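Local structure of pseudouridine synthase (Pyrococcus abyssi, 2AUS) at residues 52-55 with 61-64; 213-218 with 237-242; 47-52 with 64-69; 79-82 with 88-91. The protein probably converts uridine to pseudouridine in RNA, being the archaeal Cbf5 member of the TruB family of pseudouridine synthases. All coordinates share one frame; numbering follows the deposited sequence.

Interaction 1: 52-55 with 61-64; sequences DKPP and EVVA
The P54 ring presents its CD atom to V62 of the helix, 4.3 Å from V62 CG2, while L217 meets that same CD and P54 packs against the backbone of another protein chain. The second flat group, the P54 carbonyl, is met obliquely: K53 NZ donates to P54 O over 2.9 Å, tilted 34° from the carbonyl plane. K53 gets there by running out extended past the V62 methyl, its CG 4.1 Å from V62 CG2, and bending only at the last torsion (chi4 -56°) to fold the ammonium back over its own strand end. NZ is also bonded to the oxygens of P57, P83 and V85, so backbone carbonyls from the strand end, the turn before helix 59-69 and the 83-85 loop converge on one buried charge, which they probably stabilise. With an alanine in place of K53, those carbonyls would probably lose their common donor and the V62 methyl the aliphatic chain beside it. V62 directs its CB at the strand end and also touches L89. A lysine and proline where strand 47-53 ends, tied to that turn and loop, are consistent with the lysine-proline motif of TruB-type pseudouridine synthases.

Interaction 2: 213-218 with 237-242; sequences TLVTLH and RKAIQP
A water-bridged contact joins T213 and V215, at the start of the short, weakly bonded strand 214-215, to A239 and Q241, where helix 234-239 gives way to the next strand. The water donates to T213 O at 2.6 Å and to A239 O at 2.7 Å, and accepts from Q241 NE2 at 3.1 Å, so a single molecule ties both backbones and an amide together. The other N-H of that amide goes to K238 O (3.0 Å, 155° at the hydrogen); K238 O lies close to the amide plane, but NE2 sits above the carbonyl plane of K238. A bend at chi2 (-43°) folds the Q241 chain back so that its amide reaches the helix end. Fixed at NE2, the amide offers a face to T213, whose CB lies 3.6 Å from Q241 NE2 and whose CG2 lies 3.8 Å from Q241 CD. A leucine at Q241 would probably leave the K238 carbonyl and the water each without a donor. T213 OG1 turns elsewhere, to D211 and N50. The apolar share is V215 CG1 against A239 CB, 4.1 Å apart. Strands 214-215 and 241-242 both pair with strand 47-53, the first parallel through N50 and D52, the second antiparallel through V48, while I240 O reaches H43 of helix 40-45.

Interaction 3: 47-52 with 64-69; sequences GVINLD and AWIKRI
I66 carries the helix side of this contact alone, one branch against each of two strand residues, and everything that meets is apolar. Its CG2 lies 4.0 Å from I49 CD1, the two side chains running antiparallel alongside each other. Its CD1 meets L51 tip to tip, 3.7 Å from L51 CD2 and 4.2 Å from L51 CD1, CD2 being the nearer of the two leucine methyls. This division of labour follows from the torsions of I66: CG2 stands anti to the backbone N, while CG1 is anti to the carbonyl carbon (chi1 -77°) and carries CD1 over to the leucine. V91 and L217 also touch I66, and I49 packs in addition on L93, V215 and L220.

The fold behind this is a helix laid on one face of a mixed sheet: strand 47-53 runs between 88-93 on one edge and 214-215 and 241-242 on the other, and helix 59-69 covers I49 and L51. N50, between them, and D52, beyond, make polar bonds instead: N50 ND2 donates to K209 O, and D52 forms a salt bridge with R201.

No backbone bond joins the two segments; the strand bonds to its sheet neighbours. In the helix R68 N binds A64 O (3.1 Å) and I69 N binds W65 O (2.8 Å). In the strand a weak bond from L51 N to I49 O makes N50 the centre of an inverse gamma turn. The W65 ring meets an aromatic side chain of another protein chain, their planes about 55° apart.

Interaction 4: 79-82 with 88-91; sequences GTLD and VLPV
L81 and L89 bury the most surface here, with V88 next and G79 close behind. The CB of L81 is directed at strand 88-93, and its CD1 comes to rest against a polar atom: it lies 3.6 Å from V88 O. That oxygen is not left to the methyl, since R202 NH1 donates to it. L81 CG is the part that meets the other leucine, 4.3 Å from L89 CD1. On L89 the same CD1 makes both contacts: its CG stands anti to the backbone N (chi1 -178°), which brings CD1 toward the loop, between L81 and G79 O, the latter 3.8 Å away. G79 has a positive phi (69°), a conformation that residues with a side chain adopt less readily, and it lies about 4 Å from a phosphate ion, probably from the crystallisation liquor, that may nonetheless mark a pocket. L81 O to S59 OG and T80 OG1 to H77 NE2 tie the loop further. Its sequence matches the conserved GTLD motif of TruB-type synthases, whose aspartate is probably the catalytic one, and D82 is in that place. Across the contact aliphatic carbon meets aliphatic carbon and methyl meets carbonyl, which implies that the polar needs of both carbonyls are met from outside, V88 O by R202 and G79 O only weakly by its NH2, while the leucines pack beside them.

All four contacts are buried and meet on the sheet centred on strand 47-53. Interactions 1 and 3 hold the same pair, that strand and helix 59-69, in neighbouring turns: V62 CG1 touches L51 CD2. Interaction 3 is purely apolar in the middle, whereas interaction 1, at the strand end, adds a charged lysine whose chain packs on L81 and L89 of interaction 4. Interaction 2 lies on the other edge of the strand from 88-93 and is the water-mediated one, linked to interaction 3 through backbone pairs such as Q241 O with V48 N. Interaction 4 supplies L89 and V91 as partners of L51 and I49, and reaches from the sheet into the loop beside the phosphate.

Interaction 1: 52-55 with 61-64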
loop_
_atom_site.group_PDB
_atom_site.type_symbol
_atom_site.label_atom_id
_atom_site.label_comp_id
_atom_site.label_asym_id
_atom_site.label_seq_id
_atom_site.Cartn_x
_atom_site.Cartn_y
_atom_site.Cartn_z
ATOM N N ASP A 52 -12.959 11.006 3.565
ATOM C CA ASP A 52 -13.334 9.938 2.636
ATOM C C ASP A 52 -12.229 8.920 2.841
ATOM O O ASP A 52 -11.133 9.068 2.296
ATOM C CB ASP A 52 -13.307 10.418 1.178
ATOM C CG ASP A 52 -13.872 9.380 0.199
ATOM O OD1 ASP A 52 -13.942 8.181 0.550
ATOM O OD2 ASP A 52 -14.247 9.763 -0.930
ATOM N N LYS A 53 -12.505 7.907 3.654
ATOM C CA LYS A 53 -11.513 6.883 3.938
ATOM C C LYS A 53 -11.138 6.109 2.677
ATOM O O LYS A 53 -12.005 5.713 1.900
ATOM C CB LYS A 53 -12.049 5.905 4.987
ATOM C CG LYS A 53 -11.148 4.700 5.229
ATOM C CD LYS A 53 -11.843 3.638 6.062
ATOM C CE LYS A 53 -10.958 2.409 6.235
ATOM N NZ LYS A 53 -10.537 1.849 4.910
ATOM N N PRO A 54 -9.839 5.904 2.444
ATOM C CA PRO A 54 -9.457 5.153 1.247
ATOM C C PRO A 54 -9.480 3.664 1.592
ATOM O O PRO A 54 -9.257 3.287 2.744
ATOM C CB PRO A 54 -8.041 5.654 0.968
ATOM C CG PRO A 54 -7.496 5.815 2.358
ATOM C CD PRO A 54 -8.657 6.484 3.103
ATOM N N PRO A 55 -9.772 2.798 0.610
ATOM C CA PRO A 55 -9.790 1.362 0.908
ATOM C C PRO A 55 -8.359 0.896 1.168
ATOM O O PRO A 55 -7.409 1.446 0.602
ATOM C CB PRO A 55 -10.366 0.756 -0.365
ATOM C CG PRO A 55 -9.812 1.658 -1.426
ATOM C CD PRO A 55 -10.022 3.042 -0.823
ATOM N N GLU A 61 -5.567 3.146 11.525
ATOM C CA GLU A 61 -4.391 3.588 10.788
ATOM C C GLU A 61 -4.638 4.924 10.102
ATOM O O GLU A 61 -3.750 5.774 10.057
ATOM C CB GLU A 61 -3.986 2.535 9.755
ATOM C CG GLU A 61 -3.688 1.176 10.366
ATOM C CD GLU A 61 -3.207 0.161 9.348
ATOM O OE1 GLU A 61 -3.928 -0.084 8.351
ATOM O OE2 GLU A 61 -2.101 -0.388 9.552
ATOM N N VAL A 62 -5.844 5.106 9.566
ATOM C CA VAL A 62 -6.210 6.354 8.896
ATOM C C VAL A 62 -6.170 7.517 9.897
ATOM O O VAL A 62 -5.686 8.608 9.588
ATOM C CB VAL A 62 -7.619 6.251 8.281
ATOM C CG1 VAL A 62 -8.087 7.613 7.791
ATOM C CG2 VAL A 62 -7.592 5.265 7.135
ATOM N N VAL A 63 -6.679 7.280 11.103
ATOM C CA VAL A 63 -6.668 8.313 12.128
ATOM C C VAL A 63 -5.212 8.631 12.492
ATOM O O VAL A 63 -4.851 9.797 12.682
ATOM C CB VAL A 63 -7.436 7.861 13.385
ATOM C CG1 VAL A 63 -7.301 8.900 14.480
ATOM C CG2 VAL A 63 -8.903 7.664 13.042
ATOM N N ALA A 64 -4.378 7.595 12.581
ATOM C CA ALA A 64 -2.970 7.796 12.904
ATOM C C ALA A 64 -2.349 8.724 11.856
ATOM O O ALA A 64 -1.580 9.618 12.194
ATOM C CB ALA A 64 -2.230 6.449 12.928
#

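Interaction 2: 213-218 with 237-242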
loop_
_atom_site.group_PDB
_atom_site.type_symbol
_atom_site.label_atom_id
_atom_site.label_comp_id
_atom_site.label_asym_id
_atom_site.label_seq_id
_atom_site.Cartn_x
_atom_site.Cartn_y
_atom_site.Cartn_z
ATOM N N THR A 213 -17.915 19.143 2.040
ATOM C CA THR A 213 -17.049 18.950 3.204
ATOM C C THR A 213 -16.270 17.641 3.217
ATOM O O THR A 213 -15.394 17.452 4.064
ATOM C CB THR A 213 -17.833 19.045 4.525
ATOM O OG1 THR A 213 -18.676 17.897 4.670
ATOM C CG2 THR A 213 -18.684 20.311 4.544
ATOM N N LEU A 214 -16.579 16.736 2.294
ATOM C CA LEU A 214 -15.869 15.462 2.242
ATOM C C LEU A 214 -14.476 15.712 1.690
ATOM O O LEU A 214 -14.331 16.205 0.575
ATOM C CB LEU A 214 -16.598 14.466 1.338
ATOM C CG LEU A 214 -15.956 13.073 1.273
ATOM C CD1 LEU A 214 -16.128 12.369 2.617
ATOM C CD2 LEU A 214 -16.594 12.250 0.155
ATOM N N VAL A 215 -13.452 15.383 2.470
ATOM C CA VAL A 215 -12.078 15.588 2.034
ATOM C C VAL A 215 -11.237 14.319 2.116
ATOM O O VAL A 215 -11.581 13.377 2.833
ATOM C CB VAL A 215 -11.392 16.702 2.868
ATOM C CG1 VAL A 215 -12.108 18.031 2.631
ATOM C CG2 VAL A 215 -11.411 16.340 4.354
ATOM N N THR A 216 -10.133 14.300 1.374
ATOM C CA THR A 216 -9.238 13.150 1.359
ATOM C C THR A 216 -7.959 13.471 2.113
ATOM O O THR A 216 -7.669 14.632 2.404
ATOM C CB THR A 216 -8.832 12.753 -0.081
ATOM O OG1 THR A 216 -8.067 13.815 -0.661
ATOM C CG2 THR A 216 -10.060 12.481 -0.944
ATOM N N LEU A 217 -7.188 12.431 2.408
ATOM C CA LEU A 217 -5.928 12.577 3.120
ATOM C C LEU A 217 -4.970 13.490 2.356
ATOM O O LEU A 217 -4.222 14.265 2.953
ATOM C CB LEU A 217 -5.305 11.197 3.328
ATOM C CG LEU A 217 -6.119 10.313 4.278
ATOM C CD1 LEU A 217 -5.726 8.846 4.124
ATOM C CD2 LEU A 217 -5.890 10.791 5.704
ATOM N N HIS A 218 -4.994 13.398 1.033
ATOM C CA HIS A 218 -4.127 14.235 0.215
ATOM C C HIS A 218 -4.591 15.672 0.305
ATOM O O HIS A 218 -3.774 16.592 0.320
ATOM C CB HIS A 218 -4.131 13.755 -1.238
ATOM C CG HIS A 218 -3.263 12.559 -1.473
ATOM N ND1 HIS A 218 -3.332 11.799 -2.620
ATOM C CD2 HIS A 218 -2.289 12.006 -0.712
ATOM C CE1 HIS A 218 -2.438 10.829 -2.554
ATOM N NE2 HIS A 218 -1.791 10.933 -1.406
ATOM N N ARG A 237 -9.239 25.395 6.921
ATOM C CA ARG A 237 -10.438 25.762 7.669
ATOM C C ARG A 237 -11.672 25.087 7.084
ATOM O O ARG A 237 -12.481 24.507 7.816
ATOM C CB ARG A 237 -10.649 27.274 7.666
ATOM C CG ARG A 237 -11.938 27.692 8.362
ATOM C CD ARG A 237 -12.109 29.199 8.422
ATOM N NE ARG A 237 -11.172 29.837 9.344
ATOM C CZ ARG A 237 -11.294 29.822 10.667
ATOM N NH1 ARG A 237 -12.318 29.191 11.233
ATOM N NH2 ARG A 237 -10.403 30.454 11.420
ATOM N N LYS A 238 -11.818 25.161 5.765
ATOM C CA LYS A 238 -12.958 24.544 5.100
ATOM C C LYS A 238 -12.900 23.019 5.129
ATOM O O LYS A 238 -13.922 22.354 5.029
ATOM C CB LYS A 238 -13.049 25.021 3.649
ATOM C CG LYS A 238 -13.348 26.502 3.518
ATOM C CD LYS A 238 -13.410 26.927 2.063
ATOM C CE LYS A 238 -13.503 28.434 1.947
ATOM N NZ LYS A 238 -13.387 28.855 0.530
ATOM N N ALA A 239 -11.699 22.472 5.275
ATOM C CA ALA A 239 -11.513 21.025 5.304
ATOM C C ALA A 239 -11.879 20.419 6.662
ATOM O O ALA A 239 -12.038 19.203 6.770
ATOM C CB ALA A 239 -10.058 20.682 4.957
ATOM N N ILE A 240 -12.005 21.265 7.684
ATOM C CA ILE A 240 -12.347 20.819 9.037
ATOM C C ILE A 240 -13.637 21.502 9.496
ATOM O O ILE A 240 -13.782 22.717 9.377
ATOM C CB ILE A 240 -11.206 21.158 10.018
ATOM C CG1 ILE A 240 -9.918 20.457 9.564
ATOM C CG2 ILE A 240 -11.586 20.747 11.441
ATOM C CD1 ILE A 240 -8.683 20.833 10.359
ATOM N N GLN A 241 -14.582 20.725 10.011
ATOM C CA GLN A 241 -15.841 21.312 10.448
ATOM C C GLN A 241 -15.849 21.533 11.949
ATOM O O GLN A 241 -15.119 20.864 12.687
ATOM C CB GLN A 241 -17.019 20.401 10.083
ATOM C CG GLN A 241 -16.995 19.884 8.653
ATOM C CD GLN A 241 -16.614 20.962 7.670
ATOM O OE1 GLN A 241 -17.210 22.032 7.653
ATOM N NE2 GLN A 241 -15.606 20.692 6.854
ATOM N N PRO A 242 -16.662 22.490 12.424
ATOM C CA PRO A 242 -16.707 22.718 13.873
ATOM C C PRO A 242 -17.274 21.429 14.475
ATOM O O PRO A 242 -18.094 20.755 13.846
ATOM C CB PRO A 242 -17.679 23.887 14.018
ATOM C CG PRO A 242 -17.560 24.607 12.695
ATOM C CD PRO A 242 -17.512 23.454 11.707
HETATM O O HOH W 1 -14.411 17.882 6.483
#

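Interaction 3: 47-52 with 64-69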
loop_
_atom_site.group_PDB
_atom_site.type_symbol
_atom_site.label_atom_id
_atom_site.label_comp_id
_atom_site.label_asym_id
_atom_site.label_seq_id
_atom_site.Cartn_x
_atom_site.Cartn_y
_atom_site.Cartn_z
ATOM N N GLY A 47 -12.399 20.634 16.102
ATOM C CA GLY A 47 -12.933 20.310 14.794
ATOM C C GLY A 47 -13.138 18.830 14.526
ATOM O O GLY A 47 -12.614 17.974 15.240
ATOM N N VAL A 48 -13.921 18.543 13.489
ATOM C CA VAL A 48 -14.205 17.175 13.057
ATOM C C VAL A 48 -14.012 17.155 11.550
ATOM O O VAL A 48 -14.466 18.063 10.851
ATOM C CB VAL A 48 -15.659 16.756 13.363
ATOM C CG1 VAL A 48 -15.838 16.526 14.850
ATOM C CG2 VAL A 48 -16.621 17.843 12.889
ATOM N N ILE A 49 -13.334 16.131 11.048
ATOM C CA ILE A 49 -13.085 16.019 9.617
ATOM C C ILE A 49 -14.043 15.036 8.975
ATOM O O ILE A 49 -14.254 13.937 9.491
ATOM C CB ILE A 49 -11.648 15.517 9.333
ATOM C CG1 ILE A 49 -10.631 16.469 9.958
ATOM C CG2 ILE A 49 -11.414 15.407 7.825
ATOM C CD1 ILE A 49 -9.181 16.030 9.756
ATOM N N ASN A 50 -14.649 15.432 7.863
ATOM C CA ASN A 50 -15.539 14.530 7.136
ATOM C C ASN A 50 -14.614 13.902 6.096
ATOM O O ASN A 50 -14.521 14.352 4.954
ATOM C CB ASN A 50 -16.671 15.309 6.479
ATOM C CG ASN A 50 -17.632 14.413 5.724
ATOM O OD1 ASN A 50 -17.724 13.212 5.987
ATOM N ND2 ASN A 50 -18.362 14.997 4.786
ATOM N N LEU A 51 -13.905 12.863 6.522
ATOM C CA LEU A 51 -12.937 12.205 5.663
ATOM C C LEU A 51 -13.471 11.079 4.789
ATOM O O LEU A 51 -14.327 10.300 5.211
ATOM C CB LEU A 51 -11.799 11.659 6.520
ATOM C CG LEU A 51 -10.582 11.211 5.712
ATOM C CD1 LEU A 51 -9.652 12.416 5.488
ATOM C CD2 LEU A 51 -9.856 10.105 6.447
ATOM N N ASP A 52 -12.959 11.006 3.565
ATOM C CA ASP A 52 -13.334 9.938 2.636
ATOM C C ASP A 52 -12.229 8.920 2.841
ATOM O O ASP A 52 -11.133 9.068 2.296
ATOM C CB ASP A 52 -13.307 10.418 1.178
ATOM C CG ASP A 52 -13.872 9.380 0.199
ATOM O OD1 ASP A 52 -13.942 8.181 0.550
ATOM O OD2 ASP A 52 -14.247 9.763 -0.930
ATOM N N ALA A 64 -4.378 7.595 12.581
ATOM C CA ALA A 64 -2.970 7.796 12.904
ATOM C C ALA A 64 -2.349 8.724 11.856
ATOM O O ALA A 64 -1.580 9.618 12.194
ATOM C CB ALA A 64 -2.230 6.449 12.928
ATOM N N TRP A 65 -2.685 8.507 10.586
ATOM C CA TRP A 65 -2.163 9.344 9.503
ATOM C C TRP A 65 -2.625 10.785 9.666
ATOM O O TRP A 65 -1.862 11.728 9.454
ATOM C CB TRP A 65 -2.634 8.839 8.134
ATOM C CG TRP A 65 -1.969 7.583 7.667
ATOM C CD1 TRP A 65 -0.766 7.084 8.087
ATOM C CD2 TRP A 65 -2.432 6.699 6.633
ATOM N NE1 TRP A 65 -0.451 5.951 7.377
ATOM C CE2 TRP A 65 -1.454 5.691 6.479
ATOM C CE3 TRP A 65 -3.575 6.665 5.821
ATOM C CZ2 TRP A 65 -1.585 4.656 5.542
ATOM C CZ3 TRP A 65 -3.706 5.636 4.887
ATOM C CH2 TRP A 65 -2.713 4.646 4.757
ATOM N N ILE A 66 -3.889 10.953 10.032
ATOM C CA ILE A 66 -4.444 12.283 10.212
ATOM C C ILE A 66 -3.712 13.027 11.338
ATOM O O ILE A 66 -3.423 14.217 11.215
ATOM C CB ILE A 66 -5.966 12.191 10.481
ATOM C CG1 ILE A 66 -6.689 11.913 9.158
ATOM C CG2 ILE A 66 -6.476 13.460 11.138
ATOM C CD1 ILE A 66 -8.157 11.617 9.305
ATOM N N LYS A 67 -3.389 12.322 12.419
ATOM C CA LYS A 67 -2.680 12.943 13.533
ATOM C C LYS A 67 -1.291 13.395 13.089
ATOM O O LYS A 67 -0.811 14.457 13.503
ATOM C CB LYS A 67 -2.561 11.973 14.715
ATOM C CG LYS A 67 -3.906 11.509 15.262
ATOM C CD LYS A 67 -3.812 11.022 16.704
ATOM C CE LYS A 67 -2.941 9.789 16.838
ATOM N NZ LYS A 67 -2.813 9.359 18.264
ATOM N N ARG A 68 -0.653 12.601 12.233
ATOM C CA ARG A 68 0.673 12.937 11.740
ATOM C C ARG A 68 0.612 14.125 10.796
ATOM O O ARG A 68 1.399 15.052 10.917
ATOM C CB ARG A 68 1.307 11.739 11.023
ATOM C CG ARG A 68 1.429 10.513 11.904
ATOM C CD ARG A 68 2.412 9.493 11.352
ATOM N NE ARG A 68 2.467 8.320 12.225
ATOM C CZ ARG A 68 1.655 7.270 12.125
ATOM N NH1 ARG A 68 0.723 7.230 11.179
ATOM N NH2 ARG A 68 1.756 6.264 12.985
ATOM N N ILE A 69 -0.332 14.097 9.865
ATOM C CA ILE A 69 -0.484 15.176 8.898
ATOM C C ILE A 69 -0.783 16.516 9.557
ATOM O O ILE A 69 -0.163 17.529 9.234
ATOM C CB ILE A 69 -1.622 14.877 7.903
ATOM C CG1 ILE A 69 -1.325 13.580 7.152
ATOM C CG2 ILE A 69 -1.793 16.060 6.941
ATOM C CD1 ILE A 69 -2.493 13.076 6.317
#

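Interaction 4: 79-82 with 88-91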
loop_
_atom_site.group_PDB
_atom_site.type_symbol
_atom_site.label_atom_id
_atom_site.label_comp_id
_atom_site.label_asym_id
_atom_site.label_seq_id
_atom_site.Cartn_x
_atom_site.Cartn_y
_atom_site.Cartn_z
ATOM N N GLY A 79 -17.745 5.414 14.101
ATOM C CA GLY A 79 -18.224 4.370 13.211
ATOM C C GLY A 79 -17.112 3.728 12.408
ATOM O O GLY A 79 -16.822 4.153 11.285
ATOM N N THR A 80 -16.495 2.692 12.972
ATOM C CA THR A 80 -15.408 2.001 12.292
ATOM C C THR A 80 -15.809 1.460 10.927
ATOM O O THR A 80 -16.844 0.814 10.775
ATOM C CB THR A 80 -14.875 0.804 13.122
ATOM O OG1 THR A 80 -14.391 1.266 14.389
ATOM C CG2 THR A 80 -13.725 0.111 12.380
ATOM N N LEU A 81 -14.985 1.751 9.929
ATOM C CA LEU A 81 -15.210 1.246 8.588
ATOM C C LEU A 81 -14.138 0.188 8.454
ATOM O O LEU A 81 -13.001 0.407 8.877
ATOM C CB LEU A 81 -14.986 2.329 7.530
ATOM C CG LEU A 81 -16.102 3.340 7.314
ATOM C CD1 LEU A 81 -15.708 4.290 6.191
ATOM C CD2 LEU A 81 -17.389 2.603 6.966
ATOM N N ASP A 82 -14.492 -0.957 7.882
ATOM C CA ASP A 82 -13.522 -2.030 7.717
ATOM C C ASP A 82 -12.428 -1.655 6.723
ATOM O O ASP A 82 -12.601 -0.754 5.901
ATOM C CB ASP A 82 -14.228 -3.323 7.304
ATOM C CG ASP A 82 -15.095 -3.879 8.415
ATOM O OD1 ASP A 82 -14.645 -3.850 9.583
ATOM O OD2 ASP A 82 -16.221 -4.343 8.126
ATOM N N VAL A 88 -17.297 7.957 3.850
ATOM C CA VAL A 88 -17.476 8.822 5.005
ATOM C C VAL A 88 -16.949 8.274 6.318
ATOM O O VAL A 88 -17.483 7.318 6.885
ATOM C CB VAL A 88 -18.959 9.190 5.159
ATOM C CG1 VAL A 88 -19.161 10.105 6.363
ATOM C CG2 VAL A 88 -19.440 9.876 3.887
ATOM N N LEU A 89 -15.880 8.893 6.797
ATOM C CA LEU A 89 -15.273 8.506 8.061
ATOM C C LEU A 89 -15.065 9.761 8.900
ATOM O O LEU A 89 -14.064 10.468 8.747
ATOM C CB LEU A 89 -13.920 7.816 7.835
ATOM C CG LEU A 89 -13.270 7.361 9.140
ATOM C CD1 LEU A 89 -14.064 6.195 9.718
ATOM C CD2 LEU A 89 -11.833 6.957 8.894
ATOM N N PRO A 90 -16.021 10.068 9.790
ATOM C CA PRO A 90 -15.867 11.263 10.624
ATOM C C PRO A 90 -14.708 11.072 11.595
ATOM O O PRO A 90 -14.645 10.073 12.315
ATOM C CB PRO A 90 -17.207 11.357 11.350
ATOM C CG PRO A 90 -18.158 10.724 10.392
ATOM C CD PRO A 90 -17.373 9.510 9.925
ATOM N N VAL A 91 -13.787 12.023 11.606
ATOM C CA VAL A 91 -12.646 11.947 12.507
ATOM C C VAL A 91 -12.622 13.216 13.355
ATOM O O VAL A 91 -12.382 14.313 12.838
ATOM C CB VAL A 91 -11.311 11.820 11.724
ATOM C CG1 VAL A 91 -10.147 11.676 12.692
ATOM C CG2 VAL A 91 -11.360 10.612 10.802
#